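Local coordinates for DNA replication and repair protein RecF (Caldanaerobacter subterraneus subsp. tengcongensis, PDB 5Z67) that acts as a recombination mediator in the RecFOR pathway of DNA repair and probably binds ATP and single-stranded DNA, at residues Val118-Glu123 against Leu314-Val319; Leu222-Leu227 against Glu269-Leu274; Asn247-Ser252 against Thr262-His267; Glu310-Leu315 against Glu336-Phe341. All coordinates share one frame; numbering follows the deposited sequence.

Contacts 1 and 4 lie in one mixed sheet and share strand 313-316, which pairs with strand 117-120 on one edge and strand 340-344 on the other; their centres are about 12 Å apart. This sheet belongs to the ATPase core, and Asp317, just beyond the end of strand 313-316, reaches Ser39 of the predicted ATP site. The chain leaves the sheet after strand 117-120 and returns some 190 residues later at 313-316, having built a largely helical excursion. Contact 2, in a three-stranded sheet, lies on that excursion, its centre about 23 Å from that of contact 1. Contact 3 falls between the two strands of contact 2 and is the most remote, about 41 Å from contact 4 between centres.

Contact 1: Val118-Glu123 against Leu314-Val319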
loop_
_atom_site.group_PDB
_atom_site.type_symbol
_atom_site.label_atom_id
_atom_site.label_comp_id
_atom_site.label_asym_id
_atom_site.label_seq_id
_atom_site.Cartn_x
_atom_site.Cartn_y
_atom_site.Cartn_z
ATOM N N VAL A 118 7.483 1.962 -4.313
ATOM C CA VAL A 118 7.026 2.470 -3.033
ATOM C C VAL A 118 6.719 3.947 -3.238
ATOM O O VAL A 118 7.535 4.689 -3.806
ATOM C CB VAL A 118 8.053 2.255 -1.877
ATOM C CG1 VAL A 118 8.376 0.782 -1.699
ATOM C CG2 VAL A 118 9.313 3.033 -2.106
ATOM N N ILE A 119 5.517 4.360 -2.840
ATOM C CA ILE A 119 5.112 5.735 -3.077
ATOM C C ILE A 119 5.118 6.468 -1.756
ATOM O O ILE A 119 4.609 5.973 -0.752
ATOM C CB ILE A 119 3.725 5.829 -3.793
ATOM C CG1 ILE A 119 3.273 7.293 -3.947
ATOM C CG2 ILE A 119 2.677 4.996 -3.089
ATOM C CD1 ILE A 119 2.318 7.520 -5.116
ATOM N N PHE A 120 5.775 7.621 -1.777
ATOM C CA PHE A 120 5.832 8.547 -0.661
ATOM C C PHE A 120 4.866 9.696 -0.967
ATOM O O PHE A 120 4.833 10.207 -2.097
ATOM C CB PHE A 120 7.253 9.105 -0.467
ATOM C CG PHE A 120 8.327 8.057 -0.205
ATOM C CD1 PHE A 120 8.761 7.203 -1.215
ATOM C CD2 PHE A 120 8.931 7.961 1.043
ATOM C CE1 PHE A 120 9.762 6.262 -0.989
ATOM C CE2 PHE A 120 9.949 7.029 1.279
ATOM C CZ PHE A 120 10.354 6.170 0.262
ATOM N N SER A 121 4.095 10.120 0.029
ATOM C CA SER A 121 3.322 11.352 -0.095
ATOM C C SER A 121 3.209 12.025 1.271
ATOM O O SER A 121 3.406 11.374 2.306
ATOM C CB SER A 121 1.929 11.070 -0.677
ATOM O OG SER A 121 1.200 10.190 0.168
ATOM N N PRO A 122 2.884 13.327 1.284
ATOM C CA PRO A 122 2.640 13.991 2.573
ATOM C C PRO A 122 1.472 13.372 3.341
ATOM O O PRO A 122 1.431 13.514 4.562
ATOM C CB PRO A 122 2.336 15.448 2.174
ATOM C CG PRO A 122 1.969 15.388 0.729
ATOM C CD PRO A 122 2.787 14.269 0.155
ATOM N N GLU A 123 0.572 12.680 2.634
ATOM C CA GLU A 123 -0.571 11.980 3.219
ATOM C C GLU A 123 -0.166 10.807 4.117
ATOM O O GLU A 123 -0.984 10.318 4.908
ATOM C CB GLU A 123 -1.504 11.446 2.121
ATOM C CG GLU A 123 -2.622 12.369 1.736
ATOM C CD GLU A 123 -2.109 13.677 1.194
ATOM O OE1 GLU A 123 -1.396 13.661 0.164
ATOM O OE2 GLU A 123 -2.412 14.721 1.808
ATOM N N LEU A 314 10.976 4.236 -6.960
ATOM C CA LEU A 314 10.421 5.103 -5.916
ATOM C C LEU A 314 9.597 6.248 -6.493
ATOM O O LEU A 314 10.038 6.947 -7.408
ATOM C CB LEU A 314 11.530 5.666 -5.029
ATOM C CG LEU A 314 12.644 4.688 -4.672
ATOM C CD1 LEU A 314 13.652 5.381 -3.773
ATOM C CD2 LEU A 314 12.087 3.448 -3.979
ATOM N N LEU A 315 8.393 6.430 -5.955
ATOM C CA LEU A 315 7.548 7.540 -6.375
ATOM C C LEU A 315 7.422 8.519 -5.231
ATOM O O LEU A 315 7.036 8.154 -4.119
ATOM C CB LEU A 315 6.160 7.061 -6.814
ATOM C CG LEU A 315 6.096 5.820 -7.718
ATOM C CD1 LEU A 315 4.656 5.464 -7.996
ATOM C CD2 LEU A 315 6.833 6.091 -9.009
ATOM N N LEU A 316 7.765 9.768 -5.488
ATOM C CA LEU A 316 7.670 10.763 -4.444
ATOM C C LEU A 316 6.714 11.848 -4.868
ATOM O O LEU A 316 7.058 12.716 -5.657
ATOM C CB LEU A 316 9.040 11.331 -4.128
ATOM C CG LEU A 316 9.879 10.445 -3.218
ATOM C CD1 LEU A 316 10.478 9.251 -3.968
ATOM C CD2 LEU A 316 10.969 11.299 -2.566
ATOM N N ASP A 317 5.496 11.779 -4.357
ATOM C CA ASP A 317 4.474 12.701 -4.798
ATOM C C ASP A 317 4.459 13.952 -3.944
ATOM O O ASP A 317 3.909 13.947 -2.835
ATOM C CB ASP A 317 3.105 12.028 -4.783
ATOM C CG ASP A 317 2.023 12.906 -5.402
ATOM O OD1 ASP A 317 2.351 13.797 -6.223
ATOM O OD2 ASP A 317 0.839 12.700 -5.060
ATOM N N ASP A 318 5.111 14.993 -4.447
ATOM C CA ASP A 318 5.040 16.334 -3.858
ATOM C C ASP A 318 5.487 16.332 -2.394
ATOM O O ASP A 318 4.843 16.909 -1.525
ATOM C CB ASP A 318 3.616 16.887 -4.004
ATOM C CG ASP A 318 3.512 18.355 -3.659
ATOM O OD1 ASP A 318 4.439 19.135 -4.001
ATOM O OD2 ASP A 318 2.490 18.724 -3.035
ATOM N N VAL A 319 6.614 15.693 -2.134
ATOM C CA VAL A 319 7.051 15.491 -0.766
ATOM C C VAL A 319 8.287 16.353 -0.446
ATOM O O VAL A 319 8.709 16.461 0.706
ATOM C CB VAL A 319 7.289 13.962 -0.529
ATOM C CG1 VAL A 319 8.253 13.415 -1.530
ATOM C CG2 VAL A 319 7.736 13.653 0.880
#
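Phe120 and Leu316 run alongside each other from neighbouring parallel strands; the second of these runs into Leu-Leu-Leu-Asp-Asp, consistent with the Walker B motif of ABC-type ATPases. With CG of Phe120 anti to its carbonyl carbon (chi1 -59°), the ring swings beside the backbone N. From there CD1 of Phe120 reaches CD1 of Leu316 at 3.8 Å. The ring turns its edge to Leu315 O, which lies in the ring plane 3.5 Å from Phe120 CD1. Val118 and Leu314 also stand side by side on this face, under helix 286-308. An alanine in place of Phe120 is likely to leave Leu316 CD1 without its neighbour and open a gap beneath that helix. On the other face Ile119 and Leu315 cross obliquely, CB to CB 4.1 Å, and both rest on Arg46 of helix 35-50. Leu315 uses both its backbone polar atoms here: its N donates to Val118 O, and its O receives Phe120 N at 2.7 Å in an almost straight bond (175°). Beyond the strand the carboxylate of Asp317 extends to Ser39 in the predicted ATP site. Its backbone is tied back, Asp317 N bonding Phe120 O at 2.8 Å, while Pro122 CD sits 3.2 Å from Asp317 O.

Contact 2: Leu222-Leu227 against Glu269-Leu274; sequences LEIIYL and EDFKIL
Ile225 stands beside Lys272 in an antiparallel pair of strands, and its side chain can be followed outward along the face that also carries Leu274. At the base, CB of Ile225 faces CB of Lys272 at 4.1 Å. CG1, set anti to the carbonyl carbon (chi1 -55°), comes alongside CD1 of Leu274, and at the tip CD1 of Ile225 touches that same Leu274 CD1 at 3.7 Å while meeting Lys272 NZ at 4.0 Å. The lysine and isoleucine point the same way, whereas Leu274 comes in at a slant to the isoleucine's end. Beneath them Ile225 and Lys272 form a hydrogen-bonded pair: Ile225 N to Lys272 O is 2.9 Å and Lys272 N to Ile225 O is 2.8 Å. The opposite face is buried and mostly apolar. There Leu222 CD2 meets Ile273 CG2 at 3.6 Å, and Ile224 CG2 approaches CD2 of the Phe271 ring at 4.0 Å. Tyr226 OH and Glu269 OE1 are modelled too close together for their contact to be trusted; the carboxylate has firmer partners in Arg199 and the backbone N of Ser229. Strand 222-227 forms one edge of a small three-stranded sheet, with 270-275 in the middle and 278-279 beyond. Helix 178-218 packs on Leu222 and Tyr226, and helix 132-146 meets Phe271 and supplies Arg135 to the carboxylate of Asp270.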
loop_
_atom_site.group_PDB
_atom_site.type_symbol
_atom_site.label_atom_id
_atom_site.label_comp_id
_atom_site.label_asym_id
_atom_site.label_seq_id
_atom_site.Cartn_x
_atom_site.Cartn_y
_atom_site.Cartn_z
ATOM N N LEU A 222 12.087 4.145 19.013
ATOM C CA LEU A 222 10.880 3.648 18.353
ATOM C C LEU A 222 10.423 2.331 19.006
ATOM O O LEU A 222 11.235 1.451 19.304
ATOM C CB LEU A 222 11.149 3.488 16.852
ATOM C CG LEU A 222 10.029 3.199 15.858
ATOM C CD1 LEU A 222 9.709 1.698 15.773
ATOM C CD2 LEU A 222 8.778 4.006 16.159
ATOM N N GLU A 223 9.132 2.221 19.282
ATOM C CA GLU A 223 8.570 0.939 19.709
ATOM C C GLU A 223 7.273 0.692 18.958
ATOM O O GLU A 223 6.601 1.630 18.566
ATOM C CB GLU A 223 8.332 0.910 21.228
ATOM C CG GLU A 223 8.006 -0.479 21.796
ATOM C CD GLU A 223 8.990 -1.550 21.316
ATOM O OE1 GLU A 223 8.588 -2.399 20.477
ATOM O OE2 GLU A 223 10.163 -1.532 21.763
ATOM N N ILE A 224 6.925 -0.573 18.752
ATOM C CA ILE A 224 5.641 -0.905 18.135
ATOM C C ILE A 224 4.899 -1.987 18.915
ATOM O O ILE A 224 5.420 -3.068 19.159
ATOM C CB ILE A 224 5.805 -1.357 16.681
ATOM C CG1 ILE A 224 6.286 -0.182 15.823
ATOM C CG2 ILE A 224 4.478 -1.845 16.140
ATOM C CD1 ILE A 224 6.780 -0.595 14.489
ATOM N N ILE A 225 3.682 -1.660 19.314
ATOM C CA ILE A 225 2.838 -2.604 20.016
ATOM C C ILE A 225 1.753 -3.139 19.074
ATOM O O ILE A 225 0.999 -2.372 18.478
ATOM C CB ILE A 225 2.206 -1.960 21.242
ATOM C CG1 ILE A 225 3.300 -1.367 22.140
ATOM C CG2 ILE A 225 1.327 -2.968 21.977
ATOM C CD1 ILE A 225 2.767 -0.686 23.381
ATOM N N TYR A 226 1.728 -4.458 18.923
ATOM C CA TYR A 226 0.720 -5.149 18.138
ATOM C C TYR A 226 -0.270 -5.826 19.075
ATOM O O TYR A 226 -0.001 -6.872 19.663
ATOM C CB TYR A 226 1.374 -6.163 17.204
ATOM C CG TYR A 226 0.425 -6.985 16.366
ATOM C CD1 TYR A 226 -0.827 -6.505 16.002
ATOM C CD2 TYR A 226 0.778 -8.258 15.952
ATOM C CE1 TYR A 226 -1.701 -7.288 15.240
ATOM C CE2 TYR A 226 -0.073 -9.032 15.201
ATOM C CZ TYR A 226 -1.306 -8.551 14.846
ATOM O OH TYR A 226 -2.134 -9.343 14.082
ATOM N N LEU A 227 -1.416 -5.182 19.220
ATOM C CA LEU A 227 -2.522 -5.723 19.980
ATOM C C LEU A 227 -3.364 -6.592 19.046
ATOM O O LEU A 227 -4.195 -6.095 18.270
ATOM C CB LEU A 227 -3.334 -4.582 20.593
ATOM C CG LEU A 227 -3.265 -3.249 19.835
ATOM C CD1 LEU A 227 -4.602 -2.955 19.165
ATOM C CD2 LEU A 227 -2.847 -2.102 20.742
ATOM N N GLU A 269 -8.153 -5.051 14.432
ATOM C CA GLU A 269 -7.003 -4.843 15.295
ATOM C C GLU A 269 -6.204 -3.639 14.844
ATOM O O GLU A 269 -6.548 -2.978 13.860
ATOM C CB GLU A 269 -6.172 -6.138 15.417
ATOM C CG GLU A 269 -5.587 -6.697 14.173
ATOM C CD GLU A 269 -5.064 -8.136 14.348
ATOM O OE1 GLU A 269 -4.133 -8.505 13.610
ATOM O OE2 GLU A 269 -5.578 -8.901 15.189
ATOM N N ASP A 270 -5.191 -3.284 15.614
ATOM C CA ASP A 270 -4.404 -2.090 15.321
ATOM C C ASP A 270 -2.955 -2.311 15.757
ATOM O O ASP A 270 -2.637 -3.313 16.409
ATOM C CB ASP A 270 -5.009 -0.864 16.037
ATOM C CG ASP A 270 -4.416 0.457 15.557
ATOM O OD1 ASP A 270 -3.760 0.459 14.512
ATOM O OD2 ASP A 270 -4.614 1.510 16.215
ATOM N N PHE A 271 -2.068 -1.401 15.378
ATOM C CA PHE A 271 -0.762 -1.368 16.023
ATOM C C PHE A 271 -0.403 0.051 16.382
ATOM O O PHE A 271 -0.812 1.005 15.718
ATOM C CB PHE A 271 0.329 -1.987 15.150
ATOM C CG PHE A 271 0.578 -1.265 13.876
ATOM C CD1 PHE A 271 -0.181 -1.548 12.743
ATOM C CD2 PHE A 271 1.620 -0.335 13.773
ATOM C CE1 PHE A 271 0.065 -0.908 11.548
ATOM C CE2 PHE A 271 1.879 0.305 12.581
ATOM C CZ PHE A 271 1.097 0.018 11.456
ATOM N N LYS A 272 0.370 0.156 17.454
ATOM C CA LYS A 272 0.660 1.412 18.099
ATOM C C LYS A 272 2.122 1.718 17.899
ATOM O O LYS A 272 2.988 0.956 18.330
ATOM C CB LYS A 272 0.344 1.330 19.593
ATOM C CG LYS A 272 -0.197 2.605 20.215
ATOM C CD LYS A 272 0.063 2.670 21.743
ATOM C CE LYS A 272 -0.715 1.635 22.568
ATOM N NZ LYS A 272 -0.330 1.696 24.033
ATOM N N ILE A 273 2.391 2.843 17.259
ATOM C CA ILE A 273 3.734 3.361 17.120
ATOM C C ILE A 273 4.071 4.284 18.312
ATOM O O ILE A 273 3.400 5.309 18.541
ATOM C CB ILE A 273 3.861 4.113 15.791
ATOM C CG1 ILE A 273 3.473 3.168 14.650
ATOM C CG2 ILE A 273 5.286 4.721 15.619
ATOM C CD1 ILE A 273 2.869 3.872 13.424
ATOM N N LEU A 274 5.083 3.910 19.083
ATOM C CA LEU A 274 5.515 4.723 20.201
ATOM C C LEU A 274 6.791 5.478 19.853
ATOM O O LEU A 274 7.735 4.915 19.289
ATOM C CB LEU A 274 5.748 3.860 21.456
ATOM C CG LEU A 274 4.623 2.918 21.910
ATOM C CD1 LEU A 274 5.019 2.195 23.202
ATOM C CD2 LEU A 274 3.368 3.716 22.152
#

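Contact 3: Asn247-Ser252 against Thr262-His267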
loop_
_atom_site.group_PDB
_atom_site.type_symbol
_atom_site.label_atom_id
_atom_site.label_comp_id
_atom_site.label_asym_id
_atom_site.label_seq_id
_atom_site.Cartn_x
_atom_site.Cartn_y
_atom_site.Cartn_z
ATOM N N ASN A 247 -12.691 -19.611 20.435
ATOM C CA ASN A 247 -13.350 -19.433 21.725
ATOM C C ASN A 247 -13.902 -18.017 21.893
ATOM O O ASN A 247 -15.015 -17.829 22.400
ATOM C CB ASN A 247 -12.394 -19.764 22.877
ATOM C CG ASN A 247 -12.145 -21.251 23.015
ATOM O OD1 ASN A 247 -12.857 -22.070 22.429
ATOM N ND2 ASN A 247 -11.135 -21.610 23.800
ATOM N N ARG A 248 -13.138 -17.024 21.448
ATOM C CA ARG A 248 -13.603 -15.639 21.528
ATOM C C ARG A 248 -14.843 -15.404 20.660
ATOM O O ARG A 248 -15.783 -14.742 21.082
ATOM C CB ARG A 248 -12.487 -14.669 21.133
ATOM C CG ARG A 248 -11.694 -14.151 22.319
ATOM C CD ARG A 248 -10.191 -14.230 22.079
ATOM N NE ARG A 248 -9.435 -14.065 23.320
ATOM C CZ ARG A 248 -8.930 -12.908 23.737
ATOM N NH1 ARG A 248 -9.093 -11.814 22.999
ATOM N NH2 ARG A 248 -8.257 -12.844 24.882
ATOM N N LEU A 249 -14.829 -15.928 19.445
ATOM C CA LEU A 249 -15.997 -15.830 18.559
ATOM C C LEU A 249 -17.231 -16.452 19.217
ATOM O O LEU A 249 -18.307 -15.867 19.191
ATOM C CB LEU A 249 -15.728 -16.500 17.204
ATOM C CG LEU A 249 -14.861 -15.671 16.249
ATOM C CD1 LEU A 249 -14.229 -16.534 15.187
ATOM C CD2 LEU A 249 -15.619 -14.472 15.624
ATOM N N THR A 250 -17.059 -17.605 19.861
ATOM C CA THR A 250 -18.175 -18.222 20.581
ATOM C C THR A 250 -18.690 -17.332 21.727
ATOM O O THR A 250 -19.891 -17.153 21.895
ATOM C CB THR A 250 -17.780 -19.597 21.139
ATOM O OG1 THR A 250 -17.528 -20.479 20.043
ATOM C CG2 THR A 250 -18.907 -20.179 21.985
ATOM N N LYS A 251 -17.777 -16.751 22.492
ATOM C CA LYS A 251 -18.163 -15.984 23.676
ATOM C C LYS A 251 -18.824 -14.645 23.326
ATOM O O LYS A 251 -19.539 -14.073 24.130
ATOM C CB LYS A 251 -16.944 -15.747 24.564
ATOM C CG LYS A 251 -16.374 -17.016 25.194
ATOM C CD LYS A 251 -17.379 -17.684 26.115
ATOM N N SER A 252 -18.610 -14.159 22.115
ATOM C CA SER A 252 -19.167 -12.864 21.754
ATOM C C SER A 252 -20.398 -12.942 20.849
ATOM O O SER A 252 -20.761 -11.946 20.224
ATOM C CB SER A 252 -18.101 -12.019 21.074
ATOM O OG SER A 252 -17.650 -12.677 19.917
ATOM N N THR A 262 -19.203 -8.467 13.664
ATOM C CA THR A 262 -18.308 -9.449 14.258
ATOM C C THR A 262 -17.233 -8.745 15.063
ATOM O O THR A 262 -16.344 -8.087 14.530
ATOM C CB THR A 262 -17.710 -10.337 13.170
ATOM O OG1 THR A 262 -18.786 -11.052 12.560
ATOM C CG2 THR A 262 -16.697 -11.343 13.744
ATOM N N GLN A 263 -17.317 -8.881 16.370
ATOM C CA GLN A 263 -16.464 -8.082 17.222
ATOM C C GLN A 263 -15.026 -8.610 17.291
ATOM O O GLN A 263 -14.113 -7.845 17.503
ATOM C CB GLN A 263 -17.090 -7.972 18.628
ATOM C CG GLN A 263 -17.301 -6.516 19.110
ATOM C CD GLN A 263 -18.336 -5.725 18.288
ATOM O OE1 GLN A 263 -18.953 -6.251 17.355
ATOM N NE2 GLN A 263 -18.529 -4.452 18.648
ATOM N N VAL A 264 -14.800 -9.899 17.085
ATOM C CA VAL A 264 -13.418 -10.364 17.236
ATOM C C VAL A 264 -12.798 -10.822 15.925
ATOM O O VAL A 264 -13.494 -11.377 15.051
ATOM C CB VAL A 264 -13.278 -11.513 18.295
ATOM C CG1 VAL A 264 -14.577 -11.779 18.986
ATOM C CG2 VAL A 264 -12.696 -12.768 17.690
ATOM N N GLY A 265 -11.492 -10.551 15.801
ATOM C CA GLY A 265 -10.708 -10.917 14.636
ATOM C C GLY A 265 -9.833 -9.767 14.145
ATOM O O GLY A 265 -9.993 -8.633 14.578
ATOM N N PRO A 266 -8.899 -10.063 13.231
ATOM C CA PRO A 266 -7.891 -9.117 12.740
ATOM C C PRO A 266 -8.464 -7.915 11.996
ATOM O O PRO A 266 -7.774 -6.913 11.882
ATOM C CB PRO A 266 -7.026 -9.979 11.826
ATOM C CG PRO A 266 -7.819 -11.228 11.583
ATOM C CD PRO A 266 -8.627 -11.435 12.783
ATOM N N HIS A 267 -9.710 -7.984 11.545
ATOM C CA HIS A 267 -10.358 -6.825 10.932
ATOM C C HIS A 267 -10.639 -5.740 11.984
ATOM O O HIS A 267 -11.035 -4.635 11.656
ATOM C CB HIS A 267 -11.666 -7.233 10.232
ATOM C CG HIS A 267 -12.740 -7.715 11.179
ATOM N ND1 HIS A 267 -12.683 -8.961 11.766
ATOM C CD2 HIS A 267 -13.854 -7.118 11.620
ATOM C CE1 HIS A 267 -13.746 -9.098 12.566
ATOM N NE2 HIS A 267 -14.471 -8.010 12.488
HETATM O O HOH W 1 -17.334 -11.576 17.603
#
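Arg248 begins the contact at the C-terminal end of helix 238-251, where its CB packs against CG2 of Val264 at 3.9 Å. Its backbone O lies 3.8 Å from the other methyl of that valine, CG1. The rest of the arginine leads away, and NH1 makes a weak hydrogen bond to Ser229 O. Next comes Leu249, which meets Val264 at a slant: CG of the leucine is 3.9 Å from Val264 CG2. With CG anti to the carbonyl carbon (chi1 -77°), the leucine's end is brought closer to the loop, and CD2 reaches Thr262 CG2 at 3.8 Å and also touches the backbone O of Val264. The hydroxyl of Thr262 looks elsewhere, bonded to Asn165 and Arg164. Three residues on, Ser252 leaves the helical path and points toward the loop. Its OG touches Val264 CG1 at 3.3 Å and lies 2.6 Å from a water. That water in turn accepts from Val264 N at 3.1 Å, so it bridges helix end and loop where no direct hydrogen bond joins them. Val264 thus plugs the corner between Arg248, Leu249 and Ser252, its chi1 near -5° leaving CG1 almost eclipsed with its own backbone N. Within the loop, His267 NE2 closes back on Thr262 O, bonding in the plane of its ring. In the chain the loop follows helix 253-259 and leads to strand 270-275. Helix 148-173 backs it through Leu161 and Tyr157, while helix 178-218 meets Leu249 through Asp185 and Leu188.

Contact 4: Glu310-Leu315 against Glu336-Phe341; sequences EKPVLL and EGFQSF
Phe338 lies between Lys311 and Leu314, just ahead of the second strand of a beta-alpha-beta unit: strand 313-316, helix 325-334, then strand 340-344 back in parallel. Lys311 crosses the ring at about a right angle. Bends at chi3 and chi4 bring NZ over one face, 4.0 Å from the centroid of the Phe338 ring, a cation-pi contact 28° off the normal; NZ also forms a salt bridge with Glu305. From the other side of the ring plane Leu314 CD1 makes an off-centre CH-pi contact, 3.6 Å from Phe338 CG. A serine in place of Phe338 would probably leave the lysine's ammonium without its aromatic partner and Leu314 CD1 facing a gap. Phe341 turns its edge to Val313, CE1 lying 3.6 Å from Val313 CG1; Phe341 CD1 is also 3.8 Å from Leu315 CD2, the leucine pointing the same way. The backbones are joined by Leu314, whose N donates to Gln339 O and whose O accepts from Phe341 N, the former at 2.8 Å and nearly straight (173°). Ahead of these bonds a water bridges the two segments, donating to Pro312 O at 2.8 Å and accepting from Gln339 N at 2.7 Å.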
loop_
_atom_site.group_PDB
_atom_site.type_symbol
_atom_site.label_atom_id
_atom_site.label_comp_id
_atom_site.label_asym_id
_atom_site.label_seq_id
_atom_site.Cartn_x
_atom_site.Cartn_y
_atom_site.Cartn_z
ATOM N N GLU A 310 14.321 -7.813 -4.973
ATOM C CA GLU A 310 14.269 -6.815 -6.044
ATOM C C GLU A 310 14.371 -5.404 -5.464
ATOM O O GLU A 310 13.924 -5.130 -4.333
ATOM C CB GLU A 310 12.968 -6.926 -6.860
ATOM C CG GLU A 310 12.685 -8.307 -7.481
ATOM C CD GLU A 310 12.983 -8.362 -8.978
ATOM O OE1 GLU A 310 12.599 -9.373 -9.601
ATOM O OE2 GLU A 310 13.592 -7.405 -9.538
ATOM N N LYS A 311 14.938 -4.498 -6.249
ATOM C CA LYS A 311 15.052 -3.116 -5.818
ATOM C C LYS A 311 13.941 -2.306 -6.504
ATOM O O LYS A 311 13.958 -2.126 -7.709
ATOM C CB LYS A 311 16.454 -2.578 -6.137
ATOM C CG LYS A 311 16.822 -1.309 -5.395
ATOM C CD LYS A 311 18.189 -0.762 -5.802
ATOM C CE LYS A 311 19.302 -1.174 -4.833
ATOM N NZ LYS A 311 19.170 -0.539 -3.497
ATOM N N PRO A 312 12.956 -1.840 -5.726
ATOM C CA PRO A 312 11.782 -1.105 -6.222
ATOM C C PRO A 312 12.079 0.256 -6.844
ATOM O O PRO A 312 13.159 0.826 -6.669
ATOM C CB PRO A 312 10.932 -0.915 -4.963
ATOM C CG PRO A 312 11.424 -1.918 -3.997
ATOM C CD PRO A 312 12.900 -2.018 -4.271
ATOM N N VAL A 313 11.092 0.754 -7.582
ATOM C CA VAL A 313 11.101 2.094 -8.165
ATOM C C VAL A 313 10.454 3.025 -7.140
ATOM O O VAL A 313 9.495 2.636 -6.477
ATOM C CB VAL A 313 10.339 2.123 -9.533
ATOM C CG1 VAL A 313 10.061 3.550 -9.979
ATOM C CG2 VAL A 313 11.127 1.367 -10.618
ATOM N N LEU A 314 10.976 4.236 -6.960
ATOM C CA LEU A 314 10.421 5.103 -5.916
ATOM C C LEU A 314 9.597 6.248 -6.493
ATOM O O LEU A 314 10.038 6.947 -7.408
ATOM C CB LEU A 314 11.530 5.666 -5.029
ATOM C CG LEU A 314 12.644 4.688 -4.672
ATOM C CD1 LEU A 314 13.652 5.381 -3.773
ATOM C CD2 LEU A 314 12.087 3.448 -3.979
ATOM N N LEU A 315 8.393 6.430 -5.955
ATOM C CA LEU A 315 7.548 7.540 -6.375
ATOM C C LEU A 315 7.422 8.519 -5.231
ATOM O O LEU A 315 7.036 8.154 -4.119
ATOM C CB LEU A 315 6.160 7.061 -6.814
ATOM C CG LEU A 315 6.096 5.820 -7.718
ATOM C CD1 LEU A 315 4.656 5.464 -7.996
ATOM C CD2 LEU A 315 6.833 6.091 -9.009
ATOM N N GLU A 336 19.586 6.895 -3.511
ATOM C CA GLU A 336 20.805 6.829 -4.295
ATOM C C GLU A 336 20.758 5.812 -5.423
ATOM O O GLU A 336 20.874 6.179 -6.596
ATOM C CB GLU A 336 21.995 6.528 -3.381
ATOM C CG GLU A 336 23.304 7.214 -3.781
ATOM C CD GLU A 336 23.385 8.674 -3.346
ATOM O OE1 GLU A 336 24.359 9.041 -2.654
ATOM O OE2 GLU A 336 22.484 9.460 -3.704
ATOM N N GLY A 337 20.574 4.542 -5.095
ATOM C CA GLY A 337 20.666 3.532 -6.138
ATOM C C GLY A 337 19.373 3.116 -6.824
ATOM O O GLY A 337 19.344 2.124 -7.547
ATOM N N PHE A 338 18.304 3.870 -6.602
ATOM C CA PHE A 338 17.001 3.547 -7.185
ATOM C C PHE A 338 16.656 4.389 -8.432
ATOM O O PHE A 338 17.271 5.438 -8.685
ATOM C CB PHE A 338 15.899 3.738 -6.139
ATOM C CG PHE A 338 16.136 3.003 -4.829
ATOM C CD1 PHE A 338 16.996 3.518 -3.864
ATOM C CD2 PHE A 338 15.458 1.824 -4.550
ATOM C CE1 PHE A 338 17.202 2.849 -2.670
ATOM C CE2 PHE A 338 15.655 1.150 -3.351
ATOM C CZ PHE A 338 16.516 1.663 -2.406
ATOM N N GLN A 339 15.682 3.924 -9.212
ATOM C CA GLN A 339 14.986 4.830 -10.118
ATOM C C GLN A 339 13.942 5.559 -9.293
ATOM O O GLN A 339 13.214 4.937 -8.508
ATOM C CB GLN A 339 14.323 4.105 -11.290
ATOM C CG GLN A 339 13.682 5.060 -12.320
ATOM C CD GLN A 339 12.843 4.342 -13.404
ATOM O OE1 GLN A 339 12.062 3.428 -13.101
ATOM N NE2 GLN A 339 12.996 4.768 -14.661
ATOM N N SER A 340 13.865 6.881 -9.430
ATOM C CA SER A 340 12.849 7.611 -8.694
ATOM C C SER A 340 12.189 8.670 -9.554
ATOM O O SER A 340 12.770 9.173 -10.517
ATOM C CB SER A 340 13.430 8.241 -7.425
ATOM O OG SER A 340 14.614 8.956 -7.705
ATOM N N PHE A 341 10.947 8.954 -9.198
ATOM C CA PHE A 341 10.110 9.937 -9.857
ATOM C C PHE A 341 9.721 10.942 -8.780
ATOM O O PHE A 341 8.971 10.611 -7.866
ATOM C CB PHE A 341 8.879 9.274 -10.502
ATOM C CG PHE A 341 9.232 8.332 -11.630
ATOM C CD1 PHE A 341 9.690 7.047 -11.361
ATOM C CD2 PHE A 341 9.153 8.746 -12.948
ATOM C CE1 PHE A 341 10.065 6.173 -12.402
ATOM C CE2 PHE A 341 9.515 7.885 -14.001
ATOM C CZ PHE A 341 9.974 6.594 -13.724
HETATM O O HOH W 2 14.770 1.359 -8.866
#